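Local coordinates for protein acyl-CoA dehydrogenase FadE3 (Mycobacterium smegmatis, PDB 4IV6) that belongs to the acyl-CoA dehydrogenase family of flavoproteins and holds a dihydroflavine-adenine dinucleotide at the interface between subunits, at residues B[127-132]-B[152-157]. Numbering follows the deposited sequence.
With FDA (dihydroflavine-adenine dinucleotide), chain D.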
loop_
_atom_site.group_PDB
_atom_site.type_symbol
_atom_site.label_atom_id
_atom_site.label_comp_id
_atom_site.label_asym_id
_atom_site.label_seq_id
_atom_site.Cartn_x
_atom_site.Cartn_y
_atom_site.Cartn_z
ATOM N N THR B 127 -16.246 13.728 -23.402
ATOM C CA THR B 127 -16.274 14.452 -22.146
ATOM C C THR B 127 -16.905 15.826 -22.271
ATOM O O THR B 127 -16.605 16.581 -23.187
ATOM C CB THR B 127 -14.856 14.527 -21.560
ATOM O OG1 THR B 127 -14.386 13.185 -21.324
ATOM C CG2 THR B 127 -14.818 15.318 -20.263
ATOM N N GLU B 128 -17.799 16.125 -21.332
ATOM C CA GLU B 128 -18.434 17.420 -21.239
ATOM C C GLU B 128 -17.923 18.168 -20.012
ATOM O O GLU B 128 -17.517 17.533 -19.049
ATOM C CB GLU B 128 -19.958 17.250 -21.128
ATOM C CG GLU B 128 -20.580 16.511 -22.305
ATOM C CD GLU B 128 -21.692 17.251 -23.037
ATOM O OE1 GLU B 128 -22.358 18.126 -22.437
ATOM O OE2 GLU B 128 -21.923 16.885 -24.208
ATOM N N PRO B 129 -17.991 19.508 -20.006
ATOM C CA PRO B 129 -17.580 20.243 -18.796
ATOM C C PRO B 129 -18.318 19.768 -17.541
ATOM O O PRO B 129 -17.718 19.707 -16.466
ATOM C CB PRO B 129 -17.935 21.712 -19.115
ATOM C CG PRO B 129 -18.120 21.770 -20.570
ATOM C CD PRO B 129 -18.392 20.406 -21.097
ATOM N N GLY B 130 -19.594 19.421 -17.692
ATOM C CA GLY B 130 -20.428 18.939 -16.577
ATOM C C GLY B 130 -20.165 17.504 -16.127
ATOM O O GLY B 130 -20.667 17.082 -15.078
ATOM N N GLY B 131 -19.371 16.770 -16.895
ATOM C CA GLY B 131 -18.967 15.387 -16.534
ATOM C C GLY B 131 -18.377 14.563 -17.680
ATOM O O GLY B 131 -18.921 14.491 -18.812
ATOM N N GLY B 132 -17.287 13.880 -17.387
ATOM C CA GLY B 132 -16.766 12.867 -18.271
ATOM C C GLY B 132 -17.155 11.457 -17.880
ATOM O O GLY B 132 -17.115 10.550 -18.723
ATOM N N ASN B 152 -25.635 21.609 -31.011
ATOM C CA ASN B 152 -25.424 22.599 -29.985
ATOM C C ASN B 152 -24.886 21.987 -28.711
ATOM O O ASN B 152 -25.375 20.951 -28.259
ATOM C CB ASN B 152 -26.759 23.283 -29.664
ATOM C CG ASN B 152 -27.177 24.242 -30.744
ATOM O OD1 ASN B 152 -26.576 25.297 -30.885
ATOM N ND2 ASN B 152 -28.204 23.876 -31.531
ATOM N N GLY B 153 -23.913 22.630 -28.087
ATOM C CA GLY B 153 -23.417 22.163 -26.830
ATOM C C GLY B 153 -21.934 22.408 -26.642
ATOM O O GLY B 153 -21.351 23.313 -27.264
ATOM N N SER B 154 -21.321 21.629 -25.763
ATOM C CA SER B 154 -19.879 21.778 -25.509
ATOM C C SER B 154 -19.251 20.474 -25.035
ATOM O O SER B 154 -19.923 19.646 -24.422
ATOM C CB SER B 154 -19.581 22.880 -24.505
ATOM O OG SER B 154 -20.122 22.530 -23.237
ATOM N N LYS B 155 -17.965 20.331 -25.339
ATOM C CA LYS B 155 -17.119 19.229 -24.852
ATOM C C LYS B 155 -15.863 19.862 -24.272
ATOM O O LYS B 155 -15.542 21.001 -24.573
ATOM C CB LYS B 155 -16.738 18.289 -25.988
ATOM C CG LYS B 155 -17.890 17.572 -26.690
ATOM C CD LYS B 155 -18.683 16.671 -25.758
ATOM C CE LYS B 155 -19.639 15.770 -26.513
ATOM N NZ LYS B 155 -20.496 15.010 -25.576
ATOM N N THR B 156 -15.151 19.141 -23.426
ATOM C CA THR B 156 -13.875 19.633 -22.972
ATOM C C THR B 156 -12.896 18.499 -22.728
ATOM O O THR B 156 -13.276 17.321 -22.742
ATOM C CB THR B 156 -14.011 20.512 -21.741
ATOM O OG1 THR B 156 -12.821 21.293 -21.584
ATOM C CG2 THR B 156 -14.271 19.677 -20.477
ATOM N N TRP B 157 -11.638 18.884 -22.540
ATOM C CA TRP B 157 -10.498 17.968 -22.465
ATOM C C TRP B 157 -10.344 17.127 -23.715
ATOM O O TRP B 157 -9.891 15.983 -23.639
ATOM C CB TRP B 157 -10.594 17.036 -21.226
ATOM C CG TRP B 157 -10.361 17.701 -19.940
ATOM C CD1 TRP B 157 -11.238 17.785 -18.882
ATOM C CD2 TRP B 157 -9.162 18.362 -19.518
ATOM N NE1 TRP B 157 -10.663 18.479 -17.848
ATOM C CE2 TRP B 157 -9.383 18.833 -18.208
ATOM C CE3 TRP B 157 -7.927 18.612 -20.124
ATOM C CZ2 TRP B 157 -8.420 19.562 -17.511
ATOM C CZ3 TRP B 157 -6.959 19.322 -19.427
ATOM C CH2 TRP B 157 -7.209 19.783 -18.133
HETATM P PA FDA D . -15.894 13.296 -12.783
HETATM O O1A FDA D . -16.781 12.343 -13.544
HETATM O O2A FDA D . -16.382 14.673 -12.427
HETATM O O5B FDA D . -15.409 12.548 -11.452
HETATM C C5B FDA D . -14.711 13.223 -10.380
HETATM C C4B FDA D . -14.322 12.187 -9.309
HETATM O O4B FDA D . -15.468 11.432 -8.871
HETATM C C3B FDA D . -13.357 11.149 -9.840
HETATM O O3B FDA D . -12.550 10.656 -8.748
HETATM C C2B FDA D . -14.294 10.084 -10.366
HETATM O O2B FDA D . -13.715 8.787 -10.480
HETATM C C1B FDA D . -15.331 10.078 -9.269
HETATM N N9A FDA D . -16.644 9.523 -9.696
HETATM C C8A FDA D . -17.517 10.124 -10.535
HETATM N N7A FDA D . -18.627 9.372 -10.670
HETATM C C5A FDA D . -18.447 8.266 -9.909
HETATM C C6A FDA D . -19.208 7.067 -9.598
HETATM N N6A FDA D . -20.412 6.897 -10.146
HETATM N N1A FDA D . -18.694 6.133 -8.768
HETATM C C2A FDA D . -17.496 6.318 -8.190
HETATM N N3A FDA D . -16.722 7.400 -8.430
HETATM C C4A FDA D . -17.154 8.383 -9.247
HETATM N N1 FDA D . -12.108 13.006 -22.919
HETATM C C2 FDA D . -12.489 12.871 -24.186
HETATM O O2 FDA D . -13.698 12.709 -24.439
HETATM N N3 FDA D . -11.609 12.902 -25.203
HETATM C C4 FDA D . -10.298 13.087 -25.050
HETATM O O4 FDA D . -9.521 13.138 -26.042
HETATM C C4X FDA D . -9.790 13.217 -23.669
HETATM N N5 FDA D . -8.491 13.436 -23.378
HETATM C C5X FDA D . -8.156 13.968 -22.175
HETATM C C6 FDA D . -6.921 14.596 -21.975
HETATM C C7 FDA D . -6.558 15.111 -20.731
HETATM C C7M FDA D . -5.239 15.815 -20.540
HETATM C C8 FDA D . -7.441 14.981 -19.640
HETATM C C8M FDA D . -7.137 15.498 -18.253
HETATM C C9 FDA D . -8.667 14.367 -19.840
HETATM C C9A FDA D . -9.045 13.875 -21.100
HETATM N N10 FDA D . -10.318 13.291 -21.266
HETATM C C10 FDA D . -10.802 13.194 -22.590
HETATM C "C1'" FDA D . -11.317 13.563 -20.226
HETATM C "C2'" FDA D . -11.321 12.379 -19.284
HETATM O "O2'" FDA D . -11.823 11.208 -19.928
HETATM C "C3'" FDA D . -12.166 12.742 -18.062
HETATM O "O3'" FDA D . -11.393 13.612 -17.242
HETATM C "C4'" FDA D . -12.585 11.544 -17.243
HETATM O "O4'" FDA D . -13.707 10.976 -17.937
HETATM C "C5'" FDA D . -13.066 11.947 -15.837
HETATM O "O5'" FDA D . -14.016 12.981 -15.970
HETATM P P FDA D . -14.254 14.155 -14.934
HETATM O O1P FDA D . -15.512 14.821 -15.454
HETATM O O2P FDA D . -13.008 14.961 -14.803
HETATM O O3P FDA D . -14.493 13.352 -13.555
HETATM O O HOH W 1 -21.998 20.763 -22.374
#
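Lys155 NZ is gripped three ways: by a salt bridge to Glu128 OE2 at 2.7 Å, and by hydrogen bonds to the backbone oxygens of Leu126 and Met170. A lysine suits this buried spot because its ammonium can serve one carboxylate and two carbonyls at once; a bend at chi2 (-61°) folds the chain back so that CD passes 3.3 Å from Thr127 O. Glu128 OE2 meets the ammonium with its anti lone pair and also bonds Thr140 OG1, while OE1 takes Arg139 N and a water that links it to Ser154 OG. These bonds probably repay part of the cost of burying the charge pair. One backbone bond, Thr156 N to Thr127 O (3.0 Å), ties loop to strand. Pro129 takes the second position of the type I turn from Glu128 to Gly131, where its fixed phi suits the turn, and lays CG against Ser154 OG (3.4 Å). Thr127 holds the flavin pyrimidine edge, N giving to FDA O2 and OG1 accepting from N1 (2.8 Å). Gly132 N binds phosphate oxygen O1P, where a side chain would run into FDA O4', and the Trp157 ring packs against methyl C8M. Loop and strand together form part of the flavin site of the acyl-CoA dehydrogenase middle β-domain.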